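Local coordinates for membrane-associated protein VP24 (Marburg virus - Musoke, Kenya, 1980, PDB 4OR8) that probably acts as a minor matrix protein, a structural constituent of the virion that takes part in nucleocapsid assembly and virion budding, at residues I44-P47 and W52-K55; T66-L71 and I102-A107. All blocks are in the same frame, centred on the assembly; numbering follows the deposited sequence.

Short local pairing followed by a wider closure is how this chain builds this part of its fold. From the N terminus, Ile44-Pro47 turns back at once onto Trp52-Lys55, so contact 1 closes a tight hairpin, with four residues between the two segments, two of them still in the strands. The third strand, 59-64, completes that sheet and leads into Thr66-Leu71, where contact 2 opens; it closes 30 residues later at Ile102-Ala107. The two loops follow in series, neither nesting nor crossing. They meet in space, however: Trp52 meets Phe105 edge-to-face and Pro104 by packing, so the start of helix 104-115 touches both the hairpin and helix 68-73.

Contact 1 (I44-P47 and W52-K55); sequences IKEP and WTVK
A beta hairpin brings Ile44 opposite Lys55 and Glu46 opposite Thr53, the two hydrogen-bonded pairs of an antiparallel ladder. Ile44 N donates to Lys55 O at 3.2 Å, and Lys55 N returns a bond of 3.0 Å to Ile44 O. Nearer the bend, Thr53 N binds Glu46 O at 2.7 Å in a nearly straight bond (167° at the hydrogen), while Glu46 N meets Thr53 O less directly, at 144°. Between these two pairs lies the non-hydrogen-bonded pair of Lys45 and Val54, where the alpha carbons come closer and CA-H...O contacts reach Thr53 O and Ile44 O.

Up to the bend, side chains divide by face; at Pro47 and Trp52 they diverge. On the face of Lys45 and Val54, the lysine chain slants over the valine, its CG 3.7 Å from the Val54 CG2 methyl. Because CG of Lys45 stands opposite the backbone N (chi1 -170°), the chain runs alongside Trp52, pointing the same way, and CD comes 4.2 Å from Trp52 CD1. That indole carbon also lies 3.9 Å from Pro47 CA, so the aliphatic part of a lysine and a proline backbone both border the pyrrole part of the ring.

On the other face, the Glu46 and Lys55 chains cross at a slant. Their charged ends stay beyond salt-bridge range, with OE2 of Glu46 4.6 Å from NZ of Lys55, an attraction that is probably modest. Thr53, buried on this face, also packs against Glu82 of the second subunit.

Strand 51-56 carries a second ladder on its far edge, through backbone bonds between Trp52 and Ile63 and between Val54 and Phe61. With strand order 44-48, 51-56, 59-64, this is a three-stranded antiparallel beta meander, and the hairpin supplies its first two strands.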
loop_
_atom_site.group_PDB
_atom_site.type_symbol
_atom_site.label_atom_id
_atom_site.label_comp_id
_atom_site.label_asym_id
_atom_site.label_seq_id
_atom_site.Cartn_x
_atom_site.Cartn_y
_atom_site.Cartn_z
ATOM N N ILE B 44 -11.418 -2.198 19.819
ATOM C CA ILE B 44 -10.239 -2.440 20.642
ATOM C C ILE B 44 -8.938 -2.035 19.955
ATOM O O ILE B 44 -8.352 -2.820 19.211
ATOM C CB ILE B 44 -10.130 -3.926 21.046
ATOM C CG1 ILE B 44 -11.489 -4.463 21.506
ATOM C CG2 ILE B 44 -9.080 -4.103 22.132
ATOM C CD1 ILE B 44 -12.023 -3.789 22.751
ATOM N N LYS B 45 -8.487 -0.814 20.215
ATOM C CA LYS B 45 -7.213 -0.347 19.687
ATOM C C LYS B 45 -6.103 -0.591 20.701
ATOM O O LYS B 45 -6.272 -0.335 21.891
ATOM C CB LYS B 45 -7.273 1.142 19.350
ATOM C CG LYS B 45 -6.065 1.632 18.566
ATOM C CD LYS B 45 -5.827 3.120 18.754
ATOM C CE LYS B 45 -5.300 3.418 20.148
ATOM N NZ LYS B 45 -5.041 4.870 20.346
ATOM N N GLU B 46 -4.968 -1.083 20.224
ATOM C CA GLU B 46 -3.820 -1.319 21.087
ATOM C C GLU B 46 -2.524 -1.252 20.291
ATOM O O GLU B 46 -2.429 -1.821 19.202
ATOM C CB GLU B 46 -3.945 -2.667 21.798
ATOM C CG GLU B 46 -4.377 -3.812 20.896
ATOM C CD GLU B 46 -4.407 -5.142 21.626
ATOM O OE1 GLU B 46 -3.741 -5.260 22.675
ATOM O OE2 GLU B 46 -5.100 -6.069 21.152
ATOM N N PRO B 47 -1.521 -0.547 20.834
ATOM C CA PRO B 47 -0.242 -0.355 20.143
ATOM C C PRO B 47 0.452 -1.682 19.878
ATOM O O PRO B 47 0.384 -2.589 20.705
ATOM C CB PRO B 47 0.572 0.482 21.138
ATOM C CG PRO B 47 -0.059 0.228 22.463
ATOM C CD PRO B 47 -1.518 0.049 22.180
ATOM N N TRP B 52 -0.414 -0.003 15.337
ATOM C CA TRP B 52 -1.502 -0.421 16.214
ATOM C C TRP B 52 -2.226 -1.659 15.713
ATOM O O TRP B 52 -2.123 -2.036 14.548
ATOM C CB TRP B 52 -2.530 0.701 16.368
ATOM C CG TRP B 52 -1.949 2.024 16.733
ATOM C CD1 TRP B 52 -1.760 2.516 17.989
ATOM C CD2 TRP B 52 -1.485 3.032 15.830
ATOM N NE1 TRP B 52 -1.208 3.771 17.925
ATOM C CE2 TRP B 52 -1.028 4.110 16.611
ATOM C CE3 TRP B 52 -1.414 3.126 14.438
ATOM C CZ2 TRP B 52 -0.504 5.270 16.045
ATOM C CZ3 TRP B 52 -0.894 4.278 13.877
ATOM C CH2 TRP B 52 -0.447 5.336 14.680
ATOM N N THR B 53 -2.968 -2.283 16.614
ATOM C CA THR B 53 -3.898 -3.331 16.240
ATOM C C THR B 53 -5.293 -2.927 16.686
ATOM O O THR B 53 -5.501 -2.530 17.832
ATOM C CB THR B 53 -3.522 -4.681 16.865
ATOM O OG1 THR B 53 -2.397 -5.230 16.166
ATOM C CG2 THR B 53 -4.682 -5.656 16.771
ATOM N N VAL B 54 -6.245 -3.004 15.766
ATOM C CA VAL B 54 -7.630 -2.752 16.114
ATOM C C VAL B 54 -8.474 -3.979 15.831
ATOM O O VAL B 54 -8.493 -4.494 14.713
ATOM C CB VAL B 54 -8.202 -1.548 15.364
ATOM C CG1 VAL B 54 -9.655 -1.355 15.737
ATOM C CG2 VAL B 54 -7.397 -0.301 15.687
ATOM N N LYS B 55 -9.160 -4.451 16.865
ATOM C CA LYS B 55 -10.057 -5.587 16.731
ATOM C C LYS B 55 -11.502 -5.123 16.719
ATOM O O LYS B 55 -11.952 -4.418 17.623
ATOM C CB LYS B 55 -9.829 -6.594 17.860
ATOM C CG LYS B 55 -8.457 -7.245 17.823
ATOM C CD LYS B 55 -8.312 -8.311 18.890
ATOM C CE LYS B 55 -6.942 -8.966 18.816
ATOM N NZ LYS B 55 -6.798 -10.074 19.797
#

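Contact 2 (T66-L71 and I102-A107)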
loop_
_atom_site.group_PDB
_atom_site.type_symbol
_atom_site.label_atom_id
_atom_site.label_comp_id
_atom_site.label_asym_id
_atom_site.label_seq_id
_atom_site.Cartn_x
_atom_site.Cartn_y
_atom_site.Cartn_z
ATOM N N THR B 66 2.717 4.646 8.967
ATOM C CA THR B 66 3.151 5.172 7.678
ATOM C C THR B 66 2.400 6.423 7.225
ATOM O O THR B 66 1.171 6.473 7.258
ATOM C CB THR B 66 3.037 4.095 6.577
ATOM O OG1 THR B 66 3.743 2.918 6.985
ATOM C CG2 THR B 66 3.616 4.600 5.262
ATOM N N GLY B 67 3.158 7.430 6.802
ATOM C CA GLY B 67 2.592 8.583 6.130
ATOM C C GLY B 67 2.318 9.785 7.009
ATOM O O GLY B 67 2.111 10.886 6.503
ATOM N N MET B 68 2.314 9.577 8.320
ATOM C CA MET B 68 1.970 10.637 9.260
ATOM C C MET B 68 2.919 11.827 9.185
ATOM O O MET B 68 2.486 12.977 9.211
ATOM C CB MET B 68 1.911 10.089 10.686
ATOM C CG MET B 68 0.779 9.103 10.893
ATOM S SD MET B 68 -0.801 9.800 10.366
ATOM C CE MET B 68 -1.022 11.093 11.588
ATOM N N THR B 69 4.213 11.544 9.090
ATOM C CA THR B 69 5.208 12.600 8.981
ATOM C C THR B 69 5.040 13.338 7.658
ATOM O O THR B 69 5.067 14.568 7.615
ATOM C CB THR B 69 6.637 12.043 9.086
ATOM O OG1 THR B 69 6.781 11.323 10.315
ATOM C CG2 THR B 69 7.652 13.174 9.050
ATOM N N LEU B 70 4.851 12.577 6.585
ATOM C CA LEU B 70 4.666 13.146 5.256
ATOM C C LEU B 70 3.407 14.006 5.160
ATOM O O LEU B 70 3.450 15.111 4.620
ATOM C CB LEU B 70 4.625 12.044 4.198
ATOM C CG LEU B 70 4.427 12.523 2.758
ATOM C CD1 LEU B 70 5.596 13.393 2.311
ATOM C CD2 LEU B 70 4.238 11.345 1.819
ATOM N N LEU B 71 2.293 13.498 5.680
ATOM C CA LEU B 71 1.023 14.224 5.643
ATOM C C LEU B 71 1.133 15.593 6.299
ATOM O O LEU B 71 0.612 16.584 5.784
ATOM C CB LEU B 71 -0.086 13.424 6.327
ATOM C CG LEU B 71 -0.733 12.289 5.535
ATOM C CD1 LEU B 71 -1.758 11.573 6.399
ATOM C CD2 LEU B 71 -1.374 12.821 4.264
ATOM N N ILE B 102 -5.915 13.436 11.136
ATOM C CA ILE B 102 -6.272 12.458 12.151
ATOM C C ILE B 102 -5.434 11.200 11.993
ATOM O O ILE B 102 -4.930 10.914 10.908
ATOM C CB ILE B 102 -7.768 12.100 12.095
ATOM C CG1 ILE B 102 -8.140 11.573 10.708
ATOM C CG2 ILE B 102 -8.616 13.314 12.452
ATOM C CD1 ILE B 102 -9.592 11.178 10.572
ATOM N N GLU B 103 -5.283 10.459 13.084
ATOM C CA GLU B 103 -4.529 9.213 13.077
ATOM C C GLU B 103 -5.167 8.222 12.117
ATOM O O GLU B 103 -6.379 8.251 11.906
ATOM C CB GLU B 103 -4.470 8.610 14.484
ATOM C CG GLU B 103 -3.587 9.370 15.459
ATOM C CD GLU B 103 -4.200 10.684 15.901
ATOM O OE1 GLU B 103 -5.447 10.772 15.954
ATOM O OE2 GLU B 103 -3.436 11.631 16.184
ATOM N N PRO B 104 -4.349 7.341 11.525
ATOM C CA PRO B 104 -4.852 6.357 10.562
ATOM C C PRO B 104 -5.917 5.418 11.134
ATOM O O PRO B 104 -6.808 5.010 10.390
ATOM C CB PRO B 104 -3.592 5.579 10.155
ATOM C CG PRO B 104 -2.582 5.888 11.195
ATOM C CD PRO B 104 -2.886 7.265 11.670
ATOM N N PHE B 105 -5.841 5.091 12.423
ATOM C CA PHE B 105 -6.845 4.212 13.027
ATOM C C PHE B 105 -8.195 4.904 13.204
ATOM O O PHE B 105 -9.234 4.250 13.278
ATOM C CB PHE B 105 -6.356 3.605 14.351
ATOM C CG PHE B 105 -5.884 4.618 15.359
ATOM C CD1 PHE B 105 -6.793 5.367 16.092
ATOM C CD2 PHE B 105 -4.528 4.801 15.593
ATOM C CE1 PHE B 105 -6.360 6.294 17.025
ATOM C CE2 PHE B 105 -4.086 5.724 16.527
ATOM C CZ PHE B 105 -5.005 6.472 17.243
ATOM N N LEU B 106 -8.173 6.229 13.274
ATOM C CA LEU B 106 -9.399 7.011 13.304
ATOM C C LEU B 106 -9.975 7.088 11.895
ATOM O O LEU B 106 -11.191 7.136 11.708
ATOM C CB LEU B 106 -9.119 8.415 13.839
ATOM C CG LEU B 106 -9.777 8.774 15.173
ATOM C CD1 LEU B 106 -9.626 7.641 16.172
ATOM C CD2 LEU B 106 -9.174 10.051 15.726
ATOM N N ALA B 107 -9.089 7.097 10.904
ATOM C CA ALA B 107 -9.505 7.135 9.509
ATOM C C ALA B 107 -10.080 5.786 9.099
ATOM O O ALA B 107 -11.001 5.715 8.287
ATOM C CB ALA B 107 -8.336 7.515 8.615
#
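Met68 bridges two helix starts, its sulfur resting on Pro104 where helix 68-73 faces helix 104-115. Both residues stand in the first turn of a helix, directly after the N-cap positions Gly67 and Glu103, so two N-terminal ends meet rather than two helix flanks. The packed part is small and depends on this one thioether chain. SD of Met68 comes 3.5 Å from Pro104 CD, and CG follows at 4.2 Å from the same ring carbon, the methionine lying slantwise across the proline. Bends at chi2 (-53°) and chi3 (-67°) curl the chain, yet still carry the methyl CE on to the backbone just ahead of the helix, 4.2 Å from Glu103 CA. No hydrogen bond spans the contact; the attraction is probably mostly dispersion.

The remainder is looser. Even the nearest alpha carbons, those of Met68 and Glu103, are 7.7 Å apart, and Thr69, one residue on, is exposed and turned from the other helix. The beta carbon of Glu103 points away from Met68 and sits 3.5 Å above the plane of the Phe105 ring, offset toward the rim.

Each helix has its own opening bond: Leu71 N reaches Gly67 O at 2.7 Å, and Ala107 N reaches Glu103 O. Gly67 takes a positive phi (96°), a conformation in which a beta carbon would press on the preceding carbonyl oxygen.

Ile101, in the short edge strand 100-101 of the larger mixed sheet, touches both Met68 and Leu71, and Leu71 continues onto Phe235 and Leu237 of strand 228-239, tying helix 68-73 to that sheet. At the far tip of the bridging chain, the Met68 CE methyl lies 4.0 Å from the carbonyl oxygen O of Ile102.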